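Local coordinates for intracellular serine protease (Bacillus licheniformis, PDB 4ZOQ), which probably acts as a subtilisin-like serine endopeptidase of the S8 family, a lanthipeptide protease that cleaves peptide bonds in a sequence-specific manner, at residues P9-D14 and L247-K252; P43-A48 and V289-R294; V169-G174 and H191-L196. All blocks are in the same frame, centred on the assembly; numbering follows the deposited sequence.

Contact 1: residues P9-D14 and L247-K252; sequences PAWGLD and LTTYPK
W11 lays its indole against strand 246-249, and T249 answers with its methyl: CG2 sits over the middle of the six-membered ring, 3.8 Å from the centroid and 15° off the ring normal, a CH-pi contact. T249 can offer that carbon because chi1 of 46° turns OG1 away, where T88 O takes its hydrogen bond. The far edge of the same ring runs up to the strand backbone, with W11 CH2 3.5 Å from L247 O near the ring plane. L247 fills the next position: its CD2 touches W11 CZ3 at 3.9 Å and L13 CD2 at 3.7 Å, so one methyl bridges both loop residues. This is the tight part, and all of its side chains are buried, with I96 and N95 of helix 86-97 also packing on W11. The rest is loose. G12 and D14 are exposed, and K252 ends well away from the loop, its NZ in a weak, long ion pair with D57. No hydrogen bond crosses between 9-14 and 247-252, so the N-terminal loop is fastened to this strand by apolar and CH-pi packing, while the threonine hydroxyls bond to other parts of the chain, T248 OG1 with S270 O and T249 OG1 with T88 O.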
# COMPACT_ATOMS: atom_id res chain seq x y z
N PRO B 9 22.47 -6.07 -3.37
CA PRO B 9 21.03 -6.23 -3.25
C PRO B 9 20.63 -7.68 -3.18
O PRO B 9 21.30 -8.51 -3.75
CB PRO B 9 20.49 -5.58 -4.53
CG PRO B 9 21.63 -5.42 -5.40
CD PRO B 9 22.81 -5.23 -4.53
N ALA B 10 19.54 -7.96 -2.47
CA ALA B 10 19.04 -9.32 -2.33
C ALA B 10 18.62 -9.87 -3.69
O ALA B 10 18.72 -11.08 -3.94
CB ALA B 10 17.90 -9.36 -1.33
N TRP B 11 18.20 -8.98 -4.59
CA TRP B 11 17.74 -9.40 -5.91
C TRP B 11 18.88 -10.04 -6.67
O TRP B 11 20.02 -9.61 -6.56
CB TRP B 11 17.18 -8.23 -6.71
CG TRP B 11 16.00 -7.53 -6.11
CD1 TRP B 11 15.31 -7.90 -5.01
CD2 TRP B 11 15.39 -6.33 -6.60
NE1 TRP B 11 14.31 -7.00 -4.77
CE2 TRP B 11 14.33 -6.03 -5.73
CE3 TRP B 11 15.63 -5.48 -7.68
CZ2 TRP B 11 13.52 -4.90 -5.91
CZ3 TRP B 11 14.82 -4.38 -7.86
CH2 TRP B 11 13.78 -4.10 -6.98
N GLY B 12 18.56 -11.05 -7.46
CA GLY B 12 19.55 -11.74 -8.26
C GLY B 12 20.07 -10.87 -9.39
O GLY B 12 21.23 -11.03 -9.78
N LEU B 13 19.21 -10.01 -9.95
CA LEU B 13 19.64 -9.05 -10.98
C LEU B 13 20.25 -9.77 -12.20
O LEU B 13 20.99 -9.17 -12.99
CB LEU B 13 20.63 -8.03 -10.40
CG LEU B 13 20.21 -7.09 -9.26
CD1 LEU B 13 21.37 -6.27 -8.81
CD2 LEU B 13 19.09 -6.13 -9.70
N ASP B 14 19.95 -11.06 -12.32
CA ASP B 14 20.52 -11.94 -13.35
C ASP B 14 22.06 -11.89 -13.38
O ASP B 14 22.68 -12.15 -14.42
CB ASP B 14 19.95 -11.55 -14.72
CG ASP B 14 20.07 -12.65 -15.74
OD1 ASP B 14 20.38 -13.80 -15.36
OD2 ASP B 14 19.85 -12.36 -16.94
N LEU B 247 14.73 0.91 -9.83
CA LEU B 247 14.49 -0.43 -10.34
C LEU B 247 13.34 -1.09 -9.57
O LEU B 247 13.20 -0.91 -8.36
CB LEU B 247 15.75 -1.30 -10.28
CG LEU B 247 15.76 -2.49 -11.25
CD1 LEU B 247 15.77 -1.98 -12.67
CD2 LEU B 247 16.93 -3.42 -11.02
N THR B 248 12.54 -1.87 -10.28
CA THR B 248 11.45 -2.66 -9.70
C THR B 248 11.54 -4.12 -10.16
O THR B 248 12.00 -4.43 -11.28
CB THR B 248 10.08 -2.11 -10.13
OG1 THR B 248 9.96 -2.16 -11.57
CG2 THR B 248 9.90 -0.69 -9.69
N THR B 249 11.04 -5.01 -9.33
CA THR B 249 10.78 -6.37 -9.80
C THR B 249 9.52 -6.30 -10.63
O THR B 249 8.53 -5.68 -10.25
CB THR B 249 10.66 -7.37 -8.66
OG1 THR B 249 9.80 -6.83 -7.66
CG2 THR B 249 12.01 -7.64 -8.02
N TYR B 250 9.58 -6.95 -11.78
CA TYR B 250 8.50 -6.91 -12.75
C TYR B 250 8.22 -8.37 -13.13
O TYR B 250 9.15 -9.19 -13.10
CB TYR B 250 8.91 -6.04 -13.94
CG TYR B 250 7.76 -5.51 -14.77
CD1 TYR B 250 6.85 -4.60 -14.23
CD2 TYR B 250 7.63 -5.87 -16.11
CE1 TYR B 250 5.80 -4.10 -14.99
CE2 TYR B 250 6.60 -5.37 -16.89
CZ TYR B 250 5.69 -4.48 -16.32
OH TYR B 250 4.68 -3.99 -17.09
N PRO B 251 6.94 -8.71 -13.40
CA PRO B 251 6.59 -10.12 -13.66
C PRO B 251 7.52 -10.73 -14.72
O PRO B 251 7.65 -10.21 -15.82
CB PRO B 251 5.15 -10.05 -14.15
CG PRO B 251 4.60 -8.81 -13.51
CD PRO B 251 5.75 -7.83 -13.50
N LYS B 252 8.19 -11.81 -14.36
CA LYS B 252 9.29 -12.30 -15.17
C LYS B 252 8.82 -12.74 -16.56
O LYS B 252 9.57 -12.65 -17.54
CB LYS B 252 10.00 -13.44 -14.46
CG LYS B 252 9.60 -14.80 -14.97
CD LYS B 252 9.97 -15.93 -14.04
CE LYS B 252 8.98 -16.06 -12.90
NZ LYS B 252 9.47 -17.11 -11.97

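Contact 2: residues P43-A48 and V289-R294; sequences PDVKVA and VISEYR
This is the packing of the loop leading into strand 46-51 on helix 275-297, at the entrance to the central sheet: V45, just ahead of the strand, meets the long helix near its C-terminal part. V45 points toward the helix, and its CG2 does nearly all the touching. That one methyl lies 3.7 Å from I290 CG2, 3.6 Å from S291 OG and 3.7 Å from R294 NH1, meeting three residues on one side of the helix. I290 places its CG2 there by holding it anti to the backbone N, and I290 also touches V133 of the adjoining strand. The serine hydroxyl beside V45 is not left without partners, since S291 OG bonds with A287 O one turn back and with H42 N.

R294 runs past V45 in the opposite direction. Its chain is bent at chi3 (73°), which brings the guanidinium alongside V45 and near D44. Any attraction between the two charges is probably weak: D44 OD2 stays 4.0 Å from R294 NH2 and well out of the guanidinium plane, with the two flat groups 26° apart. R294 NH1 makes a salt bridge with E132 OE2, and the other carboxylate oxygen accepts from K46 N, so E132 ties the strand start to the helix. Apolar contact with charged groups alongside: this is how a helix covers one face of the largely parallel central sheet in the alpha/beta subtilase fold.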
# COMPACT_ATOMS: atom_id res chain seq x y z
N PRO B 43 10.56 -14.35 8.69
CA PRO B 43 9.53 -14.99 7.87
C PRO B 43 8.14 -14.96 8.50
O PRO B 43 7.18 -14.97 7.74
CB PRO B 43 10.03 -16.44 7.75
CG PRO B 43 11.50 -16.34 7.89
CD PRO B 43 11.76 -15.20 8.83
N ASP B 44 8.02 -14.91 9.82
CA ASP B 44 6.69 -14.92 10.47
C ASP B 44 6.18 -13.52 10.82
O ASP B 44 5.20 -13.37 11.54
CB ASP B 44 6.69 -15.80 11.73
CG ASP B 44 7.53 -15.25 12.82
OD1 ASP B 44 8.48 -14.52 12.49
OD2 ASP B 44 7.28 -15.56 14.00
N VAL B 45 6.90 -12.50 10.37
CA VAL B 45 6.31 -11.16 10.26
C VAL B 45 5.70 -11.06 8.86
O VAL B 45 6.36 -11.34 7.86
CB VAL B 45 7.33 -10.03 10.47
CG1 VAL B 45 6.81 -8.71 9.92
CG2 VAL B 45 7.74 -9.95 11.94
N LYS B 46 4.43 -10.70 8.78
CA LYS B 46 3.73 -10.76 7.49
C LYS B 46 3.27 -9.36 7.05
O LYS B 46 2.64 -8.62 7.83
CB LYS B 46 2.51 -11.71 7.57
CG LYS B 46 2.87 -13.17 7.79
CD LYS B 46 1.67 -14.10 7.61
CE LYS B 46 0.67 -13.98 8.75
NZ LYS B 46 -0.53 -14.83 8.44
N VAL B 47 3.57 -9.02 5.81
CA VAL B 47 3.14 -7.77 5.20
C VAL B 47 2.07 -8.07 4.17
O VAL B 47 2.29 -8.86 3.24
CB VAL B 47 4.33 -7.00 4.55
CG1 VAL B 47 3.85 -5.75 3.83
CG2 VAL B 47 5.40 -6.66 5.59
N ALA B 48 0.90 -7.47 4.34
CA ALA B 48 -0.20 -7.66 3.40
C ALA B 48 -0.06 -6.70 2.22
O ALA B 48 0.11 -5.50 2.38
CB ALA B 48 -1.52 -7.46 4.09
N VAL B 289 11.64 -3.27 11.61
CA VAL B 289 11.62 -2.83 13.01
C VAL B 289 10.88 -3.85 13.86
O VAL B 289 11.37 -4.25 14.93
CB VAL B 289 10.98 -1.45 13.16
CG1 VAL B 289 10.64 -1.17 14.63
CG2 VAL B 289 11.91 -0.39 12.61
N ILE B 290 9.72 -4.31 13.38
CA ILE B 290 8.98 -5.32 14.10
C ILE B 290 9.84 -6.58 14.28
O ILE B 290 9.92 -7.13 15.39
CB ILE B 290 7.65 -5.68 13.38
CG1 ILE B 290 6.66 -4.51 13.48
CG2 ILE B 290 7.02 -6.93 14.01
CD1 ILE B 290 5.52 -4.57 12.52
N SER B 291 10.54 -7.01 13.23
CA SER B 291 11.39 -8.19 13.30
C SER B 291 12.49 -7.99 14.36
O SER B 291 12.67 -8.82 15.25
CB SER B 291 12.01 -8.47 11.94
OG SER B 291 11.00 -8.73 10.97
N GLU B 292 13.20 -6.86 14.30
CA GLU B 292 14.24 -6.65 15.29
C GLU B 292 13.67 -6.60 16.72
O GLU B 292 14.21 -7.22 17.64
CB GLU B 292 15.01 -5.37 15.02
CG GLU B 292 16.04 -5.12 16.09
CD GLU B 292 17.26 -4.42 15.57
OE1 GLU B 292 17.68 -4.71 14.42
OE2 GLU B 292 17.80 -3.58 16.32
N TYR B 293 12.57 -5.88 16.89
CA TYR B 293 12.01 -5.70 18.23
C TYR B 293 11.58 -7.04 18.83
O TYR B 293 11.84 -7.33 19.99
CB TYR B 293 10.82 -4.74 18.18
CG TYR B 293 10.28 -4.33 19.53
CD1 TYR B 293 9.46 -5.19 20.27
CD2 TYR B 293 10.63 -3.10 20.08
CE1 TYR B 293 8.97 -4.80 21.53
CE2 TYR B 293 10.15 -2.70 21.33
CZ TYR B 293 9.32 -3.55 22.05
OH TYR B 293 8.87 -3.15 23.28
N ARG B 294 11.00 -7.89 18.00
CA ARG B 294 10.47 -9.15 18.50
C ARG B 294 11.65 -10.05 18.84
O ARG B 294 11.63 -10.81 19.80
CB ARG B 294 9.58 -9.79 17.46
CG ARG B 294 8.27 -9.06 17.24
CD ARG B 294 7.43 -9.73 16.17
NE ARG B 294 6.87 -10.98 16.68
CZ ARG B 294 6.09 -11.79 15.97
NH1 ARG B 294 5.78 -11.48 14.72
NH2 ARG B 294 5.64 -12.91 16.53

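Contact 3: residues V169-G174 and H191-L196; sequences VFSSAG and HLPSAL
S171 and H191 lose the most surface here, with S194 next, and the three account for how the end of strand 168-172 meets the turn that follows strand 189-192. S171 points toward that turn. Its OG is 3.4 Å from P193 CG, with P193 CD next nearest, and the hydroxyl's hydrogen bond goes to I136 O of the adjoining strand. The peptide before P193 is cis, which bends the chain sharply where it enters the type I turn P193-L196.

H191 approaches from the other end. With CG anti to its backbone N (chi1 -173°), the imidazole is brought up to the S172-G174 backbone, and CE1 lies 3.3 Å from S172 O, which sits at the ring edge near its plane. A173 O is equally near ND1, but the angle is too poor for a hydrogen bond, and N216 ND2 supplies that carbonyl with one. ND1 instead donates to S194 OG at 2.7 Å, the N-H...O angle being 156° and the oxygen 13° out of the ring plane; this bond fixes the rotation of the ring. While S194 OG accepts from the histidine, its CB rests 3.5 Å from S172 O. E220 OE2 is a further partner of the same hydroxyl.

G174 is closely fitted: its backbone angles suit glycine, and the H191 ring lies close by. Its N bonds with T275 OG1, next to the predicted nucleophile S276, and the S172 side chain comes about 5 Å from that of S276. No hydrogen bond runs directly between 169-174 and 191-196, so the strand end meets, by close fit, a turn held by its own bonds: H191 ND1 to S194 OG, A195 N to H191 O and L196 N to P193 O.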
# COMPACT_ATOMS: atom_id res chain seq x y z
N VAL B 169 -0.81 0.48 8.78
CA VAL B 169 -1.29 0.59 7.41
C VAL B 169 -0.59 1.75 6.71
O VAL B 169 -0.73 2.90 7.11
CB VAL B 169 -2.83 0.80 7.37
CG1 VAL B 169 -3.32 0.90 5.93
CG2 VAL B 169 -3.55 -0.31 8.14
N PHE B 170 0.13 1.44 5.65
CA PHE B 170 0.87 2.44 4.90
C PHE B 170 0.20 2.60 3.56
O PHE B 170 -0.22 1.61 2.96
CB PHE B 170 2.32 2.01 4.76
CG PHE B 170 3.04 1.91 6.06
CD1 PHE B 170 3.57 3.04 6.68
CD2 PHE B 170 3.12 0.69 6.72
CE1 PHE B 170 4.20 2.94 7.90
CE2 PHE B 170 3.75 0.59 7.94
CZ PHE B 170 4.29 1.72 8.52
N SER B 171 0.08 3.84 3.09
CA SER B 171 -0.60 4.11 1.83
C SER B 171 0.14 5.13 0.98
O SER B 171 0.73 6.06 1.50
CB SER B 171 -2.02 4.63 2.13
OG SER B 171 -2.85 4.44 1.02
N SER B 172 0.07 4.99 -0.33
CA SER B 172 0.68 5.97 -1.22
C SER B 172 -0.12 7.27 -1.25
O SER B 172 -1.36 7.24 -1.23
CB SER B 172 0.85 5.39 -2.62
OG SER B 172 -0.37 4.87 -3.08
N ALA B 173 0.58 8.39 -1.25
CA ALA B 173 -0.08 9.69 -1.15
C ALA B 173 -0.71 10.11 -2.47
O ALA B 173 -1.58 10.95 -2.50
CB ALA B 173 0.89 10.73 -0.67
N GLY B 174 -0.27 9.51 -3.56
CA GLY B 174 -0.84 9.84 -4.85
C GLY B 174 0.08 10.68 -5.71
O GLY B 174 0.94 11.40 -5.19
N HIS B 191 -8.27 11.97 -0.94
CA HIS B 191 -7.60 10.80 -1.50
C HIS B 191 -7.68 9.70 -0.45
O HIS B 191 -7.16 9.86 0.65
CB HIS B 191 -6.13 11.12 -1.88
CG HIS B 191 -5.41 10.02 -2.61
ND1 HIS B 191 -4.37 9.31 -2.04
CD2 HIS B 191 -5.57 9.52 -3.86
CE1 HIS B 191 -3.91 8.43 -2.92
NE2 HIS B 191 -4.63 8.53 -4.02
N LEU B 192 -8.31 8.58 -0.80
CA LEU B 192 -8.58 7.49 0.16
C LEU B 192 -7.88 6.21 -0.29
O LEU B 192 -7.94 5.87 -1.48
CB LEU B 192 -10.08 7.27 0.25
CG LEU B 192 -10.91 8.47 0.74
CD1 LEU B 192 -12.34 8.19 0.52
CD2 LEU B 192 -10.68 8.65 2.20
N PRO B 193 -7.27 5.46 0.65
CA PRO B 193 -7.35 5.60 2.11
C PRO B 193 -6.30 6.50 2.75
O PRO B 193 -6.28 6.61 3.98
CB PRO B 193 -7.12 4.17 2.59
CG PRO B 193 -6.12 3.59 1.57
CD PRO B 193 -6.50 4.25 0.25
N SER B 194 -5.47 7.15 1.95
CA SER B 194 -4.32 7.89 2.48
C SER B 194 -4.72 9.03 3.42
O SER B 194 -3.96 9.39 4.32
CB SER B 194 -3.45 8.43 1.32
OG SER B 194 -4.09 9.51 0.67
N ALA B 195 -5.90 9.60 3.21
CA ALA B 195 -6.35 10.71 4.05
C ALA B 195 -6.87 10.27 5.42
O ALA B 195 -7.02 11.09 6.32
CB ALA B 195 -7.41 11.49 3.34
N LEU B 196 -7.17 8.98 5.57
CA LEU B 196 -7.82 8.46 6.78
C LEU B 196 -6.95 8.49 8.03
O LEU B 196 -5.75 8.30 7.97
CB LEU B 196 -8.26 7.00 6.56
CG LEU B 196 -9.25 6.66 5.46
CD1 LEU B 196 -9.31 5.13 5.31
CD2 LEU B 196 -10.63 7.23 5.78

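In the fold
All three contacts are largely buried and none has a hydrogen bond directly between its segments, yet each is built differently. Contact 3 lies nearest the middle of the chain and is the most polar, carbonyls and hydroxyls fitted together; it is also closer to the predicted S276 (about 5 Å between side chains) than contact 1 (about 8 Å). Contacts 1 and 2 sit farther out and lean on methyl groups: an indole face in contact 1, a valine beside an arginine in contact 2. Contacts 2 and 3 reach the same central sheet, and helix 275-297 is one side of contact 2 and covers F170 and S172 of contact 3. Contact 1 uses the small 246-249/269-272 sheet instead and lies across the chain's centre from contact 3.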